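Local coordinates for beta-glucoside kinase (Listeria monocytogenes, PDB 4HTL), which phosphorylates cellobiose with ATP to give cellobiose-6'-phosphate and may also regulate transcription of the cellobiose uptake operon, at residues V62-I75 with G78-K90. Sequence-based numbering, arbitrary orientation.
Sequences VSAPGYVNPKTGLI and GGAIRRFDNFNLK
Ile75 and Phe87 form the hydrogen-bonded pair of a small antiparallel beta hairpin, strands 74-77 and 87-88, laid against the first five-stranded sheet of this ROK kinase. Ile75 N donates to Phe87 O at 3.0 Å, and Phe87 N returns a bond to Ile75 O. Asn86 and Phe87 together face Ile75, a G1 beta bulge, and Asn86 takes the positive phi (51°) usual at its first position.

Ile75 suits this centre because its beta-branch sends two arms inward. CG2 lies 3.6 Å from Gly78 CA, while CG1, anti to the carbonyl carbon (chi1 -59°), carries CD1 to Leu89 CB, 3.9 Å away, and obliquely onto Phe84. Leu89 lies alongside Ile75, pointing the same way, and its CD2 meets Val62 CG1 on strand 59-64; Ile103 and Leu44 border the same apolar layer. Farther along, Pro65 CG touches Ile81 CD1, and both residues pack on Ile11, assigned by similarity to the ATP site. One water donates to Pro65 O and Gly78 O, joining two carbonyls that cannot bond each other. In the 78-86 loop, Asp85 OD1 receives Gly78 N almost straight (179°) and, with OD2, a side-on salt bridge from Arg82, whose NH1 and NH2 also grip Gly79 O.

At the other end, Asn88 precedes helix 89-97. Its OD1 caps Glu91 N, while ND2 donates to Thr72 O at 2.9 Å, from above the carbonyl plane. Lys90, fully extended, passes Gly73 CA with its CB at 3.5 Å, a fit that needs glycine, and delivers NZ to Lys71 O at 2.8 Å.

The chemistry is thus divided: aliphatic groups seat the hairpin on the sheet that contains strand 59-64, and polar side chains, satisfying backbone carbonyls and amides, tie down the 78-86 loop, the turn before strand 74-77 and the helix start.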
ATOM      1  N   VAL A  62       4.829   4.877 -25.167  1.00 22.00           N
ATOM      2  CA  VAL A  62       5.168   3.486 -24.861  1.00 22.68           C
ATOM      3  C   VAL A  62       4.649   3.066 -23.492  1.00 20.84           C
ATOM      4  O   VAL A  62       4.809   3.808 -22.488  1.00 22.86           O
ATOM      5  CB  VAL A  62       6.707   3.279 -24.908  1.00 23.23           C
ATOM      6  CG1 VAL A  62       7.080   1.819 -24.591  1.00 24.94           C
ATOM      7  CG2 VAL A  62       7.275   3.755 -26.256  1.00 26.18           C
ATOM      8  N   SER A  63       4.084   1.847 -23.454  1.00 22.35           N
ATOM      9  CA  SER A  63       3.758   1.130 -22.233  1.00 21.19           C
ATOM     10  C   SER A  63       4.739  -0.075 -22.165  1.00 21.15           C
ATOM     11  O   SER A  63       4.739  -0.961 -23.033  1.00 23.41           O
ATOM     12  CB  SER A  63       2.290   0.669 -22.268  1.00 21.28           C
ATOM     13  OG  SER A  63       2.017  -0.429 -21.433  1.00 20.34           O
ATOM     14  N   ALA A  64       5.574  -0.105 -21.142  1.00 20.58           N
ATOM     15  CA  ALA A  64       6.648  -1.072 -21.042  1.00 20.40           C
ATOM     16  C   ALA A  64       6.637  -1.795 -19.710  1.00 18.82           C
ATOM     17  O   ALA A  64       6.377  -1.173 -18.672  1.00 22.03           O
ATOM     18  CB  ALA A  64       7.999  -0.354 -21.221  1.00 23.57           C
ATOM     19  N   PRO A  65       6.999  -3.096 -19.709  1.00 25.60           N
ATOM     20  CA  PRO A  65       7.156  -3.742 -18.400  1.00 26.44           C
ATOM     21  C   PRO A  65       8.353  -3.254 -17.624  1.00 27.05           C
ATOM     22  O   PRO A  65       9.272  -2.628 -18.173  1.00 25.22           O
ATOM     23  CB  PRO A  65       7.225  -5.238 -18.724  1.00 31.99           C
ATOM     24  CG  PRO A  65       7.708  -5.292 -20.129  1.00 36.62           C
ATOM     25  CD  PRO A  65       7.259  -4.026 -20.819  1.00 27.60           C
ATOM     26  N   GLY A  66       8.277  -3.445 -16.313  1.00 23.99           N
ATOM     27  CA  GLY A  66       9.411  -3.180 -15.450  1.00 29.21           C
ATOM     28  C   GLY A  66       9.296  -1.797 -14.802  1.00 33.16           C
ATOM     29  O   GLY A  66       8.176  -1.305 -14.577  1.00 30.43           O
ATOM     30  N   TYR A  67      10.452  -1.168 -14.529  1.00 24.32           N
ATOM     31  CA  TYR A  67      10.516   0.051 -13.764  1.00 23.59           C
ATOM     32  C   TYR A  67      11.063   1.118 -14.679  1.00 23.63           C
ATOM     33  O   TYR A  67      12.166   0.961 -15.257  1.00 29.41           O
ATOM     34  CB  TYR A  67      11.406  -0.161 -12.521  1.00 21.56           C
ATOM     35  CG  TYR A  67      11.014  -1.347 -11.655  1.00 20.19           C
ATOM     36  CD1 TYR A  67       9.679  -1.659 -11.412  1.00 24.26           C
ATOM     37  CD2 TYR A  67      11.985  -2.099 -10.996  1.00 24.31           C
ATOM     38  CE1 TYR A  67       9.339  -2.735 -10.605  1.00 23.27           C
ATOM     39  CE2 TYR A  67      11.657  -3.178 -10.213  1.00 22.37           C
ATOM     40  CZ  TYR A  67      10.333  -3.473  -9.991  1.00 24.20           C
ATOM     41  OH  TYR A  67       9.981  -4.546  -9.201  1.00 28.73           O
ATOM     42  N   VAL A  68      10.270   2.162 -14.871  1.00 22.21           N
ATOM     43  CA  VAL A  68      10.561   3.225 -15.818  0.60 24.05           C
ATOM     44  C   VAL A  68      10.469   4.571 -15.132  1.00 23.89           C
ATOM     45  O   VAL A  68       9.443   4.858 -14.502  1.00 25.17           O
ATOM     46  CB  VAL A  68       9.492   3.242 -16.961  0.60 27.82           C
ATOM     47  CG1 VAL A  68       9.703   4.443 -17.872  0.60 30.44           C
ATOM     48  CG2 VAL A  68       9.515   1.950 -17.752  0.60 32.35           C
ATOM     49  N   ASN A  69      11.513   5.387 -15.254  1.00 22.52           N
ATOM     50  CA  ASN A  69      11.453   6.774 -14.853  1.00 23.22           C
ATOM     51  C   ASN A  69      10.669   7.488 -15.947  1.00 29.66           C
ATOM     52  O   ASN A  69      11.121   7.588 -17.080  1.00 28.43           O
ATOM     53  CB  ASN A  69      12.856   7.341 -14.683  1.00 25.45           C
ATOM     54  CG  ASN A  69      12.862   8.800 -14.284  1.00 25.80           C
ATOM     55  OD1 ASN A  69      11.967   9.562 -14.658  1.00 28.02           O
ATOM     56  ND2 ASN A  69      13.886   9.204 -13.520  1.00 32.47           N
ATOM     57  N   PRO A  70       9.468   7.949 -15.616  1.00 29.48           N
ATOM     58  CA  PRO A  70       8.586   8.454 -16.651  1.00 31.99           C
ATOM     59  C   PRO A  70       9.007   9.813 -17.187  1.00 38.84           C
ATOM     60  O   PRO A  70       8.510  10.202 -18.223  1.00 51.54           O
ATOM     61  CB  PRO A  70       7.255   8.541 -15.940  1.00 40.22           C
ATOM     62  CG  PRO A  70       7.609   8.805 -14.518  1.00 34.32           C
ATOM     63  CD  PRO A  70       8.887   8.069 -14.274  1.00 30.43           C
ATOM     64  N   LYS A  71       9.877  10.551 -16.487  1.00 34.04           N
ATOM     65  CA  LYS A  71      10.339  11.847 -16.983  1.00 33.29           C
ATOM     66  C   LYS A  71      11.583  11.692 -17.889  1.00 38.58           C
ATOM     67  O   LYS A  71      11.665  12.332 -18.935  1.00 52.02           O
ATOM     68  CB  LYS A  71      10.631  12.828 -15.823  1.00 39.00           C
ATOM     69  CG  LYS A  71       9.366  13.340 -15.126  1.00 49.89           C
ATOM     70  CD  LYS A  71       9.615  14.520 -14.184  1.00 58.48           C
ATOM     71  CE  LYS A  71       8.321  15.014 -13.534  1.00 67.94           C
ATOM     72  NZ  LYS A  71       8.522  15.773 -12.258  1.00 80.70           N
ATOM     73  N   THR A  72      12.548  10.867 -17.468  1.00 34.08           N
ATOM     74  CA  THR A  72      13.777  10.654 -18.224  1.00 33.32           C
ATOM     75  C   THR A  72      13.713   9.550 -19.289  1.00 40.59           C
ATOM     76  O   THR A  72      14.505   9.565 -20.254  1.00 41.20           O
ATOM     77  CB  THR A  72      14.981  10.351 -17.336  1.00 39.14           C
ATOM     78  OG1 THR A  72      14.838   9.057 -16.747  1.00 33.88           O
ATOM     79  CG2 THR A  72      15.181  11.424 -16.248  1.00 46.34           C
ATOM     80  N   GLY A  73      12.805   8.593 -19.104  1.00 38.87           N
ATOM     81  CA  GLY A  73      12.662   7.451 -20.015  1.00 32.49           C
ATOM     82  C   GLY A  73      13.604   6.297 -19.710  1.00 26.55           C
ATOM     83  O   GLY A  73      13.655   5.308 -20.447  1.00 31.25           O
ATOM     84  N   LEU A  74      14.350   6.393 -18.615  1.00 31.19           N
ATOM     85  CA  LEU A  74      15.260   5.312 -18.259  1.00 30.71           C
ATOM     86  C   LEU A  74      14.532   4.139 -17.644  1.00 28.23           C
ATOM     87  O   LEU A  74      13.899   4.281 -16.587  1.00 32.15           O
ATOM     88  CB  LEU A  74      16.343   5.810 -17.293  1.00 34.74           C
ATOM     89  CG  LEU A  74      17.343   4.772 -16.789  1.00 32.63           C
ATOM     90  CD1 LEU A  74      18.172   4.245 -17.956  1.00 36.32           C
ATOM     91  CD2 LEU A  74      18.227   5.399 -15.720  1.00 36.83           C
ATOM     92  N   ILE A  75      14.642   2.980 -18.291  1.00 26.85           N
ATOM     93  CA  ILE A  75      14.141   1.691 -17.761  1.00 26.13           C
ATOM     94  C   ILE A  75      15.256   1.112 -16.930  1.00 28.93           C
ATOM     95  O   ILE A  75      16.298   0.741 -17.454  1.00 34.45           O
ATOM     96  CB  ILE A  75      13.779   0.684 -18.876  1.00 27.01           C
ATOM     97  CG1 ILE A  75      12.709   1.266 -19.797  1.00 26.32           C
ATOM     98  CG2 ILE A  75      13.284  -0.659 -18.298  1.00 27.52           C
ATOM     99  CD1 ILE A  75      12.379   0.414 -21.018  1.00 29.63           C
ATOM    100  N   GLY A  78      14.014  -4.091 -16.844  1.00 30.74           N
ATOM    101  CA  GLY A  78      13.071  -4.269 -17.945  1.00 34.31           C
ATOM    102  C   GLY A  78      11.984  -5.319 -17.828  1.00 35.44           C
ATOM    103  O   GLY A  78      11.414  -5.722 -18.838  1.00 32.73           O
ATOM    104  N   GLY A  79      11.646  -5.751 -16.626  1.00 37.61           N
ATOM    105  CA  GLY A  79      10.712  -6.873 -16.468  1.00 36.87           C
ATOM    106  C   GLY A  79      11.274  -8.130 -17.117  1.00 41.59           C
ATOM    107  O   GLY A  79      12.388  -8.535 -16.792  1.00 40.70           O
ATOM    108  N   ALA A  80      10.526  -8.729 -18.054  1.00 39.29           N
ATOM    109  CA  ALA A  80      10.982  -9.942 -18.758  1.00 45.18           C
ATOM    110  C   ALA A  80      12.063  -9.649 -19.797  1.00 38.64           C
ATOM    111  O   ALA A  80      12.708 -10.565 -20.267  1.00 48.62           O
ATOM    112  CB  ALA A  80       9.809 -10.643 -19.433  1.00 41.77           C
ATOM    113  N   ILE A  81      12.252  -8.371 -20.145  1.00 45.12           N
ATOM    114  CA  ILE A  81      13.087  -7.967 -21.271  1.00 42.82           C
ATOM    115  C   ILE A  81      14.449  -7.519 -20.757  1.00 45.26           C
ATOM    116  O   ILE A  81      14.656  -6.335 -20.463  1.00 40.05           O
ATOM    117  CB  ILE A  81      12.400  -6.824 -22.071  1.00 38.14           C
ATOM    118  CG1 ILE A  81      10.932  -7.175 -22.358  1.00 41.81           C
ATOM    119  CG2 ILE A  81      13.124  -6.526 -23.384  1.00 39.20           C
ATOM    120  CD1 ILE A  81      10.171  -6.001 -22.876  1.00 41.31           C
ATOM    121  N   ARG A  82      15.381  -8.471 -20.642  1.00 41.80           N
ATOM    122  CA  ARG A  82      16.731  -8.165 -20.126  1.00 44.23           C
ATOM    123  C   ARG A  82      17.423  -7.076 -20.967  1.00 40.59           C
ATOM    124  O   ARG A  82      18.203  -6.280 -20.440  1.00 43.42           O
ATOM    125  CB  ARG A  82      17.629  -9.420 -20.078  1.00 48.68           C
ATOM    126  CG  ARG A  82      17.221 -10.511 -19.096  1.00 58.18           C
ATOM    127  CD  ARG A  82      17.617 -10.186 -17.653  1.00 59.40           C
ATOM    128  NE  ARG A  82      16.912  -9.001 -17.183  1.00 51.55           N
ATOM    129  CZ  ARG A  82      15.623  -8.969 -16.823  1.00 51.74           C
ATOM    130  NH1 ARG A  82      14.883 -10.082 -16.832  1.00 44.38           N
ATOM    131  NH2 ARG A  82      15.065  -7.811 -16.453  1.00 47.51           N
ATOM    132  N   ARG A  83      17.135  -7.036 -22.268  1.00 39.64           N
ATOM    133  CA  ARG A  83      17.724  -6.026 -23.152  1.00 37.32           C
ATOM    134  C   ARG A  83      17.413  -4.581 -22.724  1.00 35.59           C
ATOM    135  O   ARG A  83      18.167  -3.652 -23.042  1.00 36.24           O
ATOM    136  CB  ARG A  83      17.299  -6.271 -24.628  1.00 43.69           C
ATOM    137  CG  ARG A  83      17.651  -5.168 -25.640  1.00 48.17           C
ATOM    138  CD  ARG A  83      19.144  -5.032 -25.943  1.00 54.71           C
ATOM    139  NE  ARG A  83      19.382  -3.929 -26.881  1.00 53.89           N
ATOM    140  CZ  ARG A  83      19.566  -2.647 -26.552  1.00 57.59           C
ATOM    141  NH1 ARG A  83      19.552  -2.247 -25.282  1.00 54.45           N
ATOM    142  NH2 ARG A  83      19.769  -1.742 -27.505  1.00 52.51           N
ATOM    143  N   PHE A  84      16.306  -4.394 -22.010  1.00 38.48           N
ATOM    144  CA  PHE A  84      15.889  -3.074 -21.599  1.00 31.84           C
ATOM    145  C   PHE A  84      16.364  -2.717 -20.170  1.00 32.39           C
ATOM    146  O   PHE A  84      16.078  -1.623 -19.695  1.00 29.65           O
ATOM    147  CB  PHE A  84      14.356  -2.941 -21.702  1.00 31.55           C
ATOM    148  CG  PHE A  84      13.799  -2.943 -23.112  1.00 29.76           C
ATOM    149  CD1 PHE A  84      14.617  -2.936 -24.241  1.00 31.13           C
ATOM    150  CD2 PHE A  84      12.425  -2.953 -23.313  1.00 28.73           C
ATOM    151  CE1 PHE A  84      14.085  -2.942 -25.523  1.00 35.29           C
ATOM    152  CE2 PHE A  84      11.890  -2.937 -24.594  1.00 34.32           C
ATOM    153  CZ  PHE A  84      12.724  -2.935 -25.702  1.00 32.50           C
ATOM    154  N   ASP A  85      17.084  -3.604 -19.483  1.00 34.53           N
ATOM    155  CA  ASP A  85      17.695  -3.223 -18.181  1.00 34.66           C
ATOM    156  C   ASP A  85      18.673  -2.055 -18.361  1.00 38.08           C
ATOM    157  O   ASP A  85      19.584  -2.111 -19.201  1.00 39.16           O
ATOM    158  CB  ASP A  85      18.493  -4.374 -17.569  1.00 37.11           C
ATOM    159  CG  ASP A  85      17.641  -5.533 -17.120  1.00 32.53           C
ATOM    160  OD1 ASP A  85      16.424  -5.373 -16.840  1.00 36.03           O
ATOM    161  OD2 ASP A  85      18.223  -6.635 -17.016  1.00 38.20           O
ATOM    162  N   ASN A  86      18.515  -1.021 -17.548  1.00 33.65           N
ATOM    163  CA  ASN A  86      19.366   0.163 -17.631  1.00 36.19           C
ATOM    164  C   ASN A  86      19.435   0.697 -19.068  1.00 39.61           C
ATOM    165  O   ASN A  86      20.522   1.024 -19.557  1.00 37.64           O
ATOM    166  CB  ASN A  86      20.786  -0.143 -17.090  1.00 43.80           C
ATOM    167  CG  ASN A  86      21.620   1.100 -16.963  1.00 51.79           C
ATOM    168  OD1 ASN A  86      21.101   2.170 -16.655  1.00 52.12           O
ATOM    169  ND2 ASN A  86      22.911   0.982 -17.242  1.00 54.80           N
ATOM    170  N   PHE A  87      18.270   0.794 -19.725  1.00 35.59           N
ATOM    171  CA  PHE A  87      18.175   1.246 -21.116  1.00 30.95           C
ATOM    172  C   PHE A  87      17.250   2.439 -21.209  1.00 29.54           C
ATOM    173  O   PHE A  87      16.090   2.348 -20.796  1.00 31.27           O
ATOM    174  CB  PHE A  87      17.606   0.111 -21.971  1.00 34.34           C
ATOM    175  CG  PHE A  87      17.421   0.454 -23.412  1.00 36.90           C
ATOM    176  CD1 PHE A  87      18.453   1.048 -24.153  1.00 47.05           C
ATOM    177  CD2 PHE A  87      16.234   0.134 -24.061  1.00 34.38           C
ATOM    178  CE1 PHE A  87      18.279   1.350 -25.501  1.00 46.44           C
ATOM    179  CE2 PHE A  87      16.070   0.421 -25.412  1.00 38.89           C
ATOM    180  CZ  PHE A  87      17.085   1.035 -26.127  1.00 43.87           C
ATOM    181  N   ASN A  88      17.739   3.545 -21.755  1.00 32.23           N
ATOM    182  CA  ASN A  88      16.884   4.689 -21.969  1.00 31.56           C
ATOM    183  C   ASN A  88      16.176   4.574 -23.317  1.00 33.51           C
ATOM    184  O   ASN A  88      16.644   5.050 -24.342  1.00 35.68           O
ATOM    185  CB  ASN A  88      17.622   5.997 -21.817  1.00 33.80           C
ATOM    186  CG  ASN A  88      16.672   7.147 -21.597  1.00 32.39           C
ATOM    187  OD1 ASN A  88      15.679   7.278 -22.327  1.00 31.85           O
ATOM    188  ND2 ASN A  88      16.914   7.933 -20.548  1.00 35.86           N
ATOM    189  N   LEU A  89      14.996   3.958 -23.263  1.00 29.93           N
ATOM    190  CA  LEU A  89      14.178   3.714 -24.454  1.00 27.30           C
ATOM    191  C   LEU A  89      13.605   5.032 -24.997  1.00 29.58           C
ATOM    192  O   LEU A  89      13.442   5.194 -26.210  1.00 35.40           O
ATOM    193  CB  LEU A  89      13.073   2.720 -24.139  1.00 29.34           C
ATOM    194  CG  LEU A  89      12.085   2.428 -25.277  1.00 27.59           C
ATOM    195  CD1 LEU A  89      12.770   1.929 -26.547  1.00 31.48           C
ATOM    196  CD2 LEU A  89      11.051   1.413 -24.780  1.00 30.49           C
ATOM    197  N   LYS A  90      13.334   5.991 -24.121  1.00 28.29           N
ATOM    198  CA  LYS A  90      12.891   7.336 -24.589  1.00 28.98           C
ATOM    199  C   LYS A  90      13.973   7.979 -25.450  1.00 33.04           C
ATOM    200  O   LYS A  90      13.692   8.469 -26.551  1.00 33.16           O
ATOM    201  CB  LYS A  90      12.536   8.243 -23.411  1.00 30.68           C
ATOM    202  CG  LYS A  90      12.070   9.662 -23.763  1.00 31.85           C
ATOM    203  CD  LYS A  90      11.698  10.486 -22.530  1.00 31.79           C
ATOM    204  CE  LYS A  90      11.618  11.981 -22.892  1.00 36.68           C
ATOM    205  NZ  LYS A  90      11.234  12.777 -21.704  1.00 48.04           N
TER
HETATM  206  O   HOH W   1      10.791  -3.274 -20.298  1.00 29.27           O